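Local coordinates for putative nucleoprotein (Infectious salmon anemia virus, PDB 4EWC) that encapsidates the negative-strand viral RNA, protecting it from nucleases and forming the ribonucleoprotein that serves as template for transcription and replication, at residues 316-321 / 341-346; 294-299 / 450-455; 272-277 / 586-591. All coordinates share one frame; numbering follows the deposited sequence.

Contact 1: residues 316-321 / 341-346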
loop_
_atom_site.group_PDB
_atom_site.type_symbol
_atom_site.label_atom_id
_atom_site.label_comp_id
_atom_site.label_asym_id
_atom_site.label_seq_id
_atom_site.Cartn_x
_atom_site.Cartn_y
_atom_site.Cartn_z
ATOM N N LEU A 316 -11.341 7.241 -25.325
ATOM C CA LEU A 316 -11.590 8.210 -26.379
ATOM C C LEU A 316 -12.240 7.555 -27.583
ATOM O O LEU A 316 -13.189 8.100 -28.154
ATOM C CB LEU A 316 -10.284 8.898 -26.793
ATOM C CG LEU A 316 -9.595 9.780 -25.751
ATOM C CD1 LEU A 316 -8.355 10.376 -26.357
ATOM C CD2 LEU A 316 -10.525 10.881 -25.240
ATOM N N ASP A 317 -11.729 6.383 -27.964
ATOM C CA ASP A 317 -12.258 5.653 -29.118
ATOM C C ASP A 317 -13.631 5.079 -28.830
ATOM O O ASP A 317 -14.466 5.042 -29.706
ATOM C CB ASP A 317 -11.350 4.485 -29.498
ATOM C CG ASP A 317 -9.971 4.921 -29.923
ATOM O OD1 ASP A 317 -9.829 5.988 -30.560
ATOM O OD2 ASP A 317 -9.021 4.182 -29.611
ATOM N N LEU A 318 -13.843 4.620 -27.602
ATOM C CA LEU A 318 -15.053 3.907 -27.260
ATOM C C LEU A 318 -16.203 4.884 -27.206
ATOM O O LEU A 318 -17.319 4.578 -27.626
ATOM C CB LEU A 318 -14.912 3.183 -25.918
ATOM C CG LEU A 318 -13.758 2.186 -25.761
ATOM C CD1 LEU A 318 -13.634 1.717 -24.326
ATOM C CD2 LEU A 318 -13.930 1.018 -26.689
HETATM N N MSE A 319 -15.924 6.064 -26.669
HETATM C CA MSE A 319 -16.935 7.096 -26.535
HETATM C C MSE A 319 -17.311 7.557 -27.928
HETATM O O MSE A 319 -18.470 7.865 -28.208
HETATM C CB MSE A 319 -16.381 8.277 -25.748
HETATM C CG MSE A 319 -16.301 8.083 -24.260
HETATM SE SE MSE A 319 -15.262 9.572 -23.526
HETATM C CE MSE A 319 -16.111 10.987 -24.564
ATOM N N GLY A 320 -16.309 7.615 -28.796
ATOM C CA GLY A 320 -16.538 7.962 -30.183
ATOM C C GLY A 320 -17.462 6.944 -30.841
ATOM O O GLY A 320 -18.333 7.304 -31.636
HETATM N N MSE A 321 -17.266 5.672 -30.492
HETATM C CA MSE A 321 -18.044 4.571 -31.038
HETATM C C MSE A 321 -19.480 4.579 -30.528
HETATM O O MSE A 321 -20.400 4.236 -31.266
HETATM C CB MSE A 321 -17.393 3.220 -30.726
HETATM C CG MSE A 321 -16.296 2.821 -31.682
HETATM SE SE MSE A 321 -15.385 1.142 -31.218
HETATM C CE MSE A 321 -16.906 -0.068 -31.521
ATOM N N LYS A 341 -11.527 -0.776 -35.882
ATOM C CA LYS A 341 -10.271 -1.341 -36.317
ATOM C C LYS A 341 -9.142 -0.844 -35.419
ATOM O O LYS A 341 -8.247 -1.595 -35.052
ATOM C CB LYS A 341 -10.018 -0.953 -37.780
ATOM C CG LYS A 341 -8.566 -1.118 -38.265
ATOM C CD LYS A 341 -8.279 -0.251 -39.490
ATOM C CE LYS A 341 -8.689 1.223 -39.265
ATOM N NZ LYS A 341 -7.912 1.919 -38.206
ATOM N N LYS A 342 -9.192 0.429 -35.056
ATOM C CA LYS A 342 -8.189 0.984 -34.162
ATOM C C LYS A 342 -8.264 0.327 -32.796
ATOM O O LYS A 342 -7.229 -0.077 -32.246
ATOM C CB LYS A 342 -8.338 2.494 -34.033
ATOM C CG LYS A 342 -7.883 3.229 -35.254
ATOM C CD LYS A 342 -8.179 4.697 -35.130
ATOM C CE LYS A 342 -7.825 5.431 -36.404
ATOM N NZ LYS A 342 -8.109 6.884 -36.258
ATOM N N VAL A 343 -9.480 0.208 -32.261
ATOM C CA VAL A 343 -9.646 -0.457 -30.984
ATOM C C VAL A 343 -9.188 -1.909 -31.039
ATOM O O VAL A 343 -8.512 -2.370 -30.116
ATOM C CB VAL A 343 -11.077 -0.376 -30.455
ATOM C CG1 VAL A 343 -11.176 -1.027 -29.075
ATOM C CG2 VAL A 343 -11.514 1.062 -30.365
ATOM N N ARG A 344 -9.530 -2.622 -32.112
ATOM C CA ARG A 344 -9.119 -4.023 -32.253
ATOM C C ARG A 344 -7.617 -4.149 -32.175
ATOM O O ARG A 344 -7.114 -5.005 -31.464
ATOM C CB ARG A 344 -9.667 -4.681 -33.535
ATOM C CG ARG A 344 -9.775 -6.217 -33.427
ATOM C CD ARG A 344 -10.495 -6.846 -34.615
ATOM N NE ARG A 344 -10.762 -8.269 -34.443
ATOM C CZ ARG A 344 -9.845 -9.233 -34.545
ATOM N NH1 ARG A 344 -8.576 -8.930 -34.789
ATOM N NH2 ARG A 344 -10.191 -10.512 -34.392
ATOM N N GLY A 345 -6.912 -3.277 -32.889
ATOM C CA GLY A 345 -5.464 -3.220 -32.827
ATOM C C GLY A 345 -4.896 -2.866 -31.458
ATOM O O GLY A 345 -3.760 -3.189 -31.155
ATOM N N ARG A 346 -5.670 -2.190 -30.621
ATOM C CA ARG A 346 -5.155 -1.822 -29.313
ATOM C C ARG A 346 -5.317 -2.955 -28.318
ATOM O O ARG A 346 -4.699 -2.944 -27.256
ATOM C CB ARG A 346 -5.773 -0.515 -28.790
ATOM C CG ARG A 346 -5.292 0.723 -29.539
ATOM C CD ARG A 346 -5.740 1.998 -28.888
ATOM N NE ARG A 346 -4.908 2.384 -27.750
ATOM C CZ ARG A 346 -5.090 3.503 -27.045
ATOM N NH1 ARG A 346 -6.078 4.328 -27.367
ATOM N NH2 ARG A 346 -4.295 3.801 -26.014
#
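Val343 lays its CG2 methyl against the CB of Asp317, 3.5 Å away, and the two side chains run antiparallel, alongside each other. The same methyl reaches the selenium of Met321, a selenomethionine here, one turn further along helix 315-326. With CG1 set anti to the backbone N (chi1 -177°), this second branch of the valine faces Leu318 CD2 at 4.2 Å, and the two branches between them touch three residues of the opposing helix. The helices run roughly antiparallel: their short segments make an angle of 146° and their axes approach to 10.2 Å, with Asp317 and Val343 nearest in register. This is one pairing within the helical bundle of the nucleoprotein, in which helices 315-326 and 334-346 are consecutive. Leu318 also packs on Met372, Leu375 and Cys376 of helix 369-381, and Met321 on Phe336 and Ile339. Beside this apolar patch, Asp317 OD2 lies at the edge of the Arg346 guanidinium, close to its plane, and makes a long salt bridge to NH1 at 3.7 Å. The carboxylate is itself turned 77° from the guanidinium plane, and no hydrogen bond joins the pair. A bend at chi3 carries the arginine head round toward the aspartate. Arg346 has its stronger polar partner elsewhere, NH2 donating to the carbonyl oxygen of Arg385, which helps to hold the guanidinium, while the carboxylate of Asp317 would add a modest electrostatic attraction.

Contact 2: residues 294-299 / 450-455; sequences LAEGAN and VATAFC
Van der Waals contact centres on Phe454 and Glu296. The ring presents its edge to the backbone of 294-299: CE2 is 3.6 Å from Glu296 N, and Glu296 CA lies at the same edge, in the ring plane. The methylene of Glu296 continues this contact, with CB 3.8 Å from Phe454 CD2; the acidic residue thus offers its aliphatic part to the ring. Polar groups approach without bonding across the contact. Having CG between its backbone N and carbonyl carbon (chi1 81°), Glu296 runs out extended past Thr452, and its OE1 stops 4.0 Å from Thr452 OG1. The carboxylate is instead engaged by Lys266 of helix 253-269, in a salt bridge through OE1. Thr452 turns its hydroxyl inward along its own chain, OG1 accepting from Phe454 N at 3.2 Å with an N-H...O angle of 163°, which makes an ST turn. Backbone turns shape both partners. Ala298 N donates to Ala295 O in a type II turn that has Glu296 at its first corner, while a Schellman motif with Ala451 as its C-prime residue, at positive phi (53°), ends helix 438-449. The contact joins a loop of the helical-bundle region to one of the C-terminal region, near the centre of the chain; Phe454 also hydrogen-bonds through its backbone to the second subunit and packs on Gln515 there. With the hydroxyl accepting within its own ST turn and the buried carboxylate paired with Lys266, direct contact between the two segments is van der Waals; Gln273 touches both, and the lysine would be expected to stabilise the ionised form of Glu296.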
loop_
_atom_site.group_PDB
_atom_site.type_symbol
_atom_site.label_atom_id
_atom_site.label_comp_id
_atom_site.label_asym_id
_atom_site.label_seq_id
_atom_site.Cartn_x
_atom_site.Cartn_y
_atom_site.Cartn_z
ATOM N N LEU A 294 -9.481 4.585 -18.008
ATOM C CA LEU A 294 -9.248 4.389 -19.428
ATOM C C LEU A 294 -9.173 5.699 -20.206
ATOM O O LEU A 294 -9.105 5.683 -21.442
ATOM C CB LEU A 294 -10.337 3.509 -20.035
ATOM C CG LEU A 294 -10.542 2.171 -19.324
ATOM C CD1 LEU A 294 -11.736 1.447 -19.931
ATOM C CD2 LEU A 294 -9.272 1.328 -19.351
ATOM N N ALA A 295 -9.165 6.824 -19.492
ATOM C CA ALA A 295 -9.172 8.124 -20.150
ATOM C C ALA A 295 -7.863 8.905 -20.001
ATOM O O ALA A 295 -7.873 10.130 -20.131
ATOM C CB ALA A 295 -10.332 8.955 -19.655
ATOM N N GLU A 296 -6.750 8.218 -19.739
ATOM C CA GLU A 296 -5.472 8.911 -19.608
ATOM C C GLU A 296 -5.169 9.762 -20.848
ATOM O O GLU A 296 -5.436 9.350 -21.964
ATOM C CB GLU A 296 -4.320 7.942 -19.296
ATOM C CG GLU A 296 -3.746 7.200 -20.488
ATOM C CD GLU A 296 -2.871 6.023 -20.075
ATOM O OE1 GLU A 296 -1.609 6.101 -20.177
ATOM O OE2 GLU A 296 -3.468 5.015 -19.630
ATOM N N GLY A 297 -4.666 10.972 -20.640
ATOM C CA GLY A 297 -4.201 11.810 -21.732
ATOM C C GLY A 297 -5.271 12.341 -22.659
ATOM O O GLY A 297 -4.962 12.897 -23.717
ATOM N N ALA A 298 -6.529 12.171 -22.263
ATOM C CA ALA A 298 -7.682 12.724 -22.992
ATOM C C ALA A 298 -7.540 14.202 -23.468
ATOM O O ALA A 298 -8.102 14.586 -24.496
ATOM C CB ALA A 298 -8.938 12.545 -22.168
ATOM N N ASN A 299 -6.780 15.011 -22.737
ATOM C CA ASN A 299 -6.588 16.409 -23.105
ATOM C C ASN A 299 -5.278 16.722 -23.850
ATOM O O ASN A 299 -4.863 17.893 -23.918
ATOM C CB ASN A 299 -6.631 17.281 -21.849
ATOM C CG ASN A 299 -5.574 16.883 -20.839
ATOM O OD1 ASN A 299 -5.199 15.703 -20.751
ATOM N ND2 ASN A 299 -5.086 17.854 -20.069
ATOM N N VAL A 450 5.769 8.784 -14.700
ATOM C CA VAL A 450 5.154 7.586 -15.226
ATOM C C VAL A 450 4.061 7.941 -16.215
ATOM O O VAL A 450 3.402 7.053 -16.778
ATOM C CB VAL A 450 4.624 6.692 -14.106
ATOM C CG1 VAL A 450 5.786 6.278 -13.195
ATOM C CG2 VAL A 450 3.484 7.406 -13.330
ATOM N N ALA A 451 3.902 9.248 -16.440
ATOM C CA ALA A 451 2.976 9.771 -17.454
ATOM C C ALA A 451 1.551 9.238 -17.339
ATOM O O ALA A 451 0.908 8.964 -18.350
ATOM C CB ALA A 451 3.513 9.490 -18.858
ATOM N N THR A 452 1.062 9.093 -16.112
ATOM C CA THR A 452 -0.318 8.640 -15.909
ATOM C C THR A 452 -0.838 8.869 -14.502
ATOM O O THR A 452 -0.194 8.508 -13.525
ATOM C CB THR A 452 -0.520 7.142 -16.290
ATOM O OG1 THR A 452 -1.916 6.819 -16.206
ATOM C CG2 THR A 452 0.329 6.191 -15.401
ATOM N N ALA A 453 -2.023 9.458 -14.393
ATOM C CA ALA A 453 -2.640 9.620 -13.071
ATOM C C ALA A 453 -3.181 8.301 -12.523
ATOM O O ALA A 453 -3.593 8.235 -11.374
ATOM C CB ALA A 453 -3.744 10.686 -13.097
ATOM N N PHE A 454 -3.173 7.250 -13.330
ATOM C CA PHE A 454 -3.869 6.033 -12.942
ATOM C C PHE A 454 -2.938 4.926 -12.524
ATOM O O PHE A 454 -3.336 3.759 -12.454
ATOM C CB PHE A 454 -4.821 5.595 -14.061
ATOM C CG PHE A 454 -5.738 6.690 -14.492
ATOM C CD1 PHE A 454 -6.638 7.237 -13.588
ATOM C CD2 PHE A 454 -5.657 7.234 -15.759
ATOM C CE1 PHE A 454 -7.455 8.266 -13.952
ATOM C CE2 PHE A 454 -6.487 8.283 -16.123
ATOM C CZ PHE A 454 -7.387 8.792 -15.217
ATOM N N CYS A 455 -1.698 5.311 -12.229
ATOM C CA CYS A 455 -0.657 4.353 -11.855
ATOM C C CYS A 455 -0.881 3.897 -10.433
ATOM O O CYS A 455 -1.453 4.618 -9.636
ATOM C CB CYS A 455 0.722 4.985 -11.957
ATOM S SG CYS A 455 2.088 3.897 -11.466
#

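Contact 3: residues 272-277 / 586-591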
loop_
_atom_site.group_PDB
_atom_site.type_symbol
_atom_site.label_atom_id
_atom_site.label_comp_id
_atom_site.label_asym_id
_atom_site.label_seq_id
_atom_site.Cartn_x
_atom_site.Cartn_y
_atom_site.Cartn_z
ATOM N N ASP A 272 -2.440 17.187 -14.377
ATOM C CA ASP A 272 -3.805 17.713 -14.336
ATOM C C ASP A 272 -4.823 16.634 -14.071
ATOM O O ASP A 272 -5.827 16.870 -13.398
ATOM C CB ASP A 272 -4.164 18.424 -15.630
ATOM C CG ASP A 272 -3.148 19.485 -16.007
ATOM O OD1 ASP A 272 -2.337 19.904 -15.138
ATOM O OD2 ASP A 272 -3.165 19.903 -17.191
ATOM N N GLN A 273 -4.588 15.445 -14.607
ATOM C CA GLN A 273 -5.544 14.369 -14.385
ATOM C C GLN A 273 -5.490 13.872 -12.956
ATOM O O GLN A 273 -6.371 13.145 -12.525
ATOM C CB GLN A 273 -5.338 13.235 -15.380
ATOM C CG GLN A 273 -6.191 13.382 -16.592
ATOM C CD GLN A 273 -5.997 12.240 -17.540
ATOM O OE1 GLN A 273 -4.981 12.162 -18.232
ATOM N NE2 GLN A 273 -6.954 11.317 -17.562
ATOM N N LEU A 274 -4.450 14.258 -12.224
ATOM C CA LEU A 274 -4.443 14.031 -10.784
ATOM C C LEU A 274 -5.570 14.864 -10.165
ATOM O O LEU A 274 -6.339 14.384 -9.328
ATOM C CB LEU A 274 -3.099 14.408 -10.185
ATOM C CG LEU A 274 -2.942 14.245 -8.681
ATOM C CD1 LEU A 274 -3.517 12.939 -8.252
ATOM C CD2 LEU A 274 -1.472 14.303 -8.321
ATOM N N PHE A 275 -5.687 16.108 -10.611
ATOM C CA PHE A 275 -6.687 17.007 -10.056
ATOM C C PHE A 275 -8.063 16.848 -10.657
ATOM O O PHE A 275 -9.061 17.022 -9.962
ATOM C CB PHE A 275 -6.212 18.464 -10.100
ATOM C CG PHE A 275 -5.068 18.724 -9.182
ATOM C CD1 PHE A 275 -5.283 18.835 -7.828
ATOM C CD2 PHE A 275 -3.770 18.788 -9.664
ATOM C CE1 PHE A 275 -4.244 19.043 -6.967
ATOM C CE2 PHE A 275 -2.719 18.986 -8.817
ATOM C CZ PHE A 275 -2.959 19.124 -7.455
ATOM N N ALA A 276 -8.129 16.519 -11.939
ATOM C CA ALA A 276 -9.426 16.257 -12.568
ATOM C C ALA A 276 -9.332 15.080 -13.548
ATOM O O ALA A 276 -9.167 15.278 -14.746
ATOM C CB ALA A 276 -9.958 17.524 -13.252
ATOM N N PRO A 277 -9.417 13.850 -13.017
ATOM C CA PRO A 277 -9.220 12.574 -13.713
ATOM C C PRO A 277 -10.061 12.429 -14.965
ATOM O O PRO A 277 -9.632 11.767 -15.913
ATOM C CB PRO A 277 -9.698 11.535 -12.694
ATOM C CG PRO A 277 -9.600 12.178 -11.423
ATOM C CD PRO A 277 -9.724 13.644 -11.595
ATOM N N VAL A 586 -4.329 -0.592 -4.834
ATOM C CA VAL A 586 -4.713 0.739 -4.390
ATOM C C VAL A 586 -4.076 1.758 -5.322
ATOM O O VAL A 586 -2.936 1.582 -5.772
ATOM C CB VAL A 586 -4.283 1.039 -2.920
ATOM C CG1 VAL A 586 -4.609 2.485 -2.549
ATOM C CG2 VAL A 586 -4.988 0.110 -1.979
ATOM N N GLY A 587 -4.809 2.814 -5.636
ATOM C CA GLY A 587 -4.220 3.878 -6.396
ATOM C C GLY A 587 -4.517 5.207 -5.758
ATOM O O GLY A 587 -5.012 5.307 -4.626
ATOM N N LEU A 588 -4.166 6.247 -6.495
ATOM C CA LEU A 588 -4.651 7.576 -6.215
ATOM C C LEU A 588 -6.169 7.456 -6.445
ATOM O O LEU A 588 -6.627 6.504 -7.087
ATOM C CB LEU A 588 -3.973 8.551 -7.185
ATOM C CG LEU A 588 -2.527 9.066 -6.950
ATOM C CD1 LEU A 588 -1.541 8.034 -6.462
ATOM C CD2 LEU A 588 -1.974 9.689 -8.199
ATOM N N PHE A 589 -6.971 8.363 -5.913
ATOM C CA PHE A 589 -8.461 8.254 -6.036
ATOM C C PHE A 589 -9.118 7.070 -5.356
ATOM O O PHE A 589 -10.282 6.807 -5.599
ATOM C CB PHE A 589 -8.959 8.269 -7.486
ATOM C CG PHE A 589 -8.173 9.159 -8.377
ATOM C CD1 PHE A 589 -8.231 10.535 -8.223
ATOM C CD2 PHE A 589 -7.360 8.625 -9.369
ATOM C CE1 PHE A 589 -7.495 11.369 -9.029
ATOM C CE2 PHE A 589 -6.622 9.450 -10.196
ATOM C CZ PHE A 589 -6.693 10.826 -10.027
ATOM N N SER A 590 -8.396 6.353 -4.512
ATOM C CA SER A 590 -8.944 5.134 -3.916
ATOM C C SER A 590 -9.806 5.477 -2.702
ATOM O O SER A 590 -10.544 4.646 -2.196
ATOM C CB SER A 590 -7.825 4.192 -3.498
ATOM O OG SER A 590 -7.194 4.704 -2.328
ATOM N N ILE A 591 -9.657 6.712 -2.228
ATOM C CA ILE A 591 -10.539 7.302 -1.231
ATOM C C ILE A 591 -11.308 8.457 -1.881
ATOM O O ILE A 591 -10.704 9.379 -2.442
ATOM C CB ILE A 591 -9.743 7.855 -0.034
ATOM C CG1 ILE A 591 -9.041 6.735 0.743
ATOM C CG2 ILE A 591 -10.661 8.649 0.868
ATOM C CD1 ILE A 591 -8.233 7.229 1.941
#
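Leu588 meets Leu274 through a single pair of methyls, CD2 of the former 3.6 Å from CD1 of the latter, the two side chains crossing at about a right angle. Leu274 puts its CG anti to the backbone N (chi1 179°), and this brings its end nearer to the loop than its CB direction alone would. Around this pair, Val447 of helix 438-449 and Ala457 and Ile460 of helix 457-463 pack on Leu588, while Thr443 packs on Leu274. Leu588 and Phe589 are the two central residues of a type II beta turn running from Gly587 to Ser590, in the loop that follows strand 577-583. Phe589 occupies the third position with positive phi, and its ring projects toward the short helical turn 272-275 and the proline beyond it. Pro277 lies over one face of the ring, near the rim: its CG is 3.3 Å from Phe589 CE1, with CB on the same side. On the opposite face, Leu588 CB sits 4.0 Å above the ring plane, offset toward the rim. At the ring edge, near the plane, is Leu274 O, 3.2 Å from CE1, and Gln273 O approaches CZ obliquely. The proline is tied back to its own segment, since Gln273 NE2 donates to Pro277 O at 3.2 Å along a nearly straight N-H...O path of 173°, the acceptor lying almost in the glutamine amide plane; Gln273 OE1 takes a hydrogen bond from Gly297 N. The ring of Phe589 also meets Trp514 of the second subunit at about 30° between planes, and the Phe589 carbonyl oxygen is hydrogen-bonded to Ser513 OG of that subunit. Ser590 ends the turn, returning a weak hydrogen bond from OG to Gly587 O.

How the contacts relate
The contacts are enclosed in turn along the chain: contact 3 joins the outermost segments, 272-277 and 586-591, contact 2 comes next, and contact 1 is innermost. Contacts 2 and 3 have centres about 10 Å apart and touch, with Ala453 O and Phe589 CE2 3.5 Å apart. Contact 1, about 17 Å from contact 2 between centres, meets it through Leu316 CD2 and Ala298 CB, 3.8 Å apart; contact 3 is not touched by contact 1, their centres being about 24 Å apart. Contact 1 lies within the helical bundle, contact 2 bridges bundle and C-terminal region, and contacts 2 and 3 both border the second subunit.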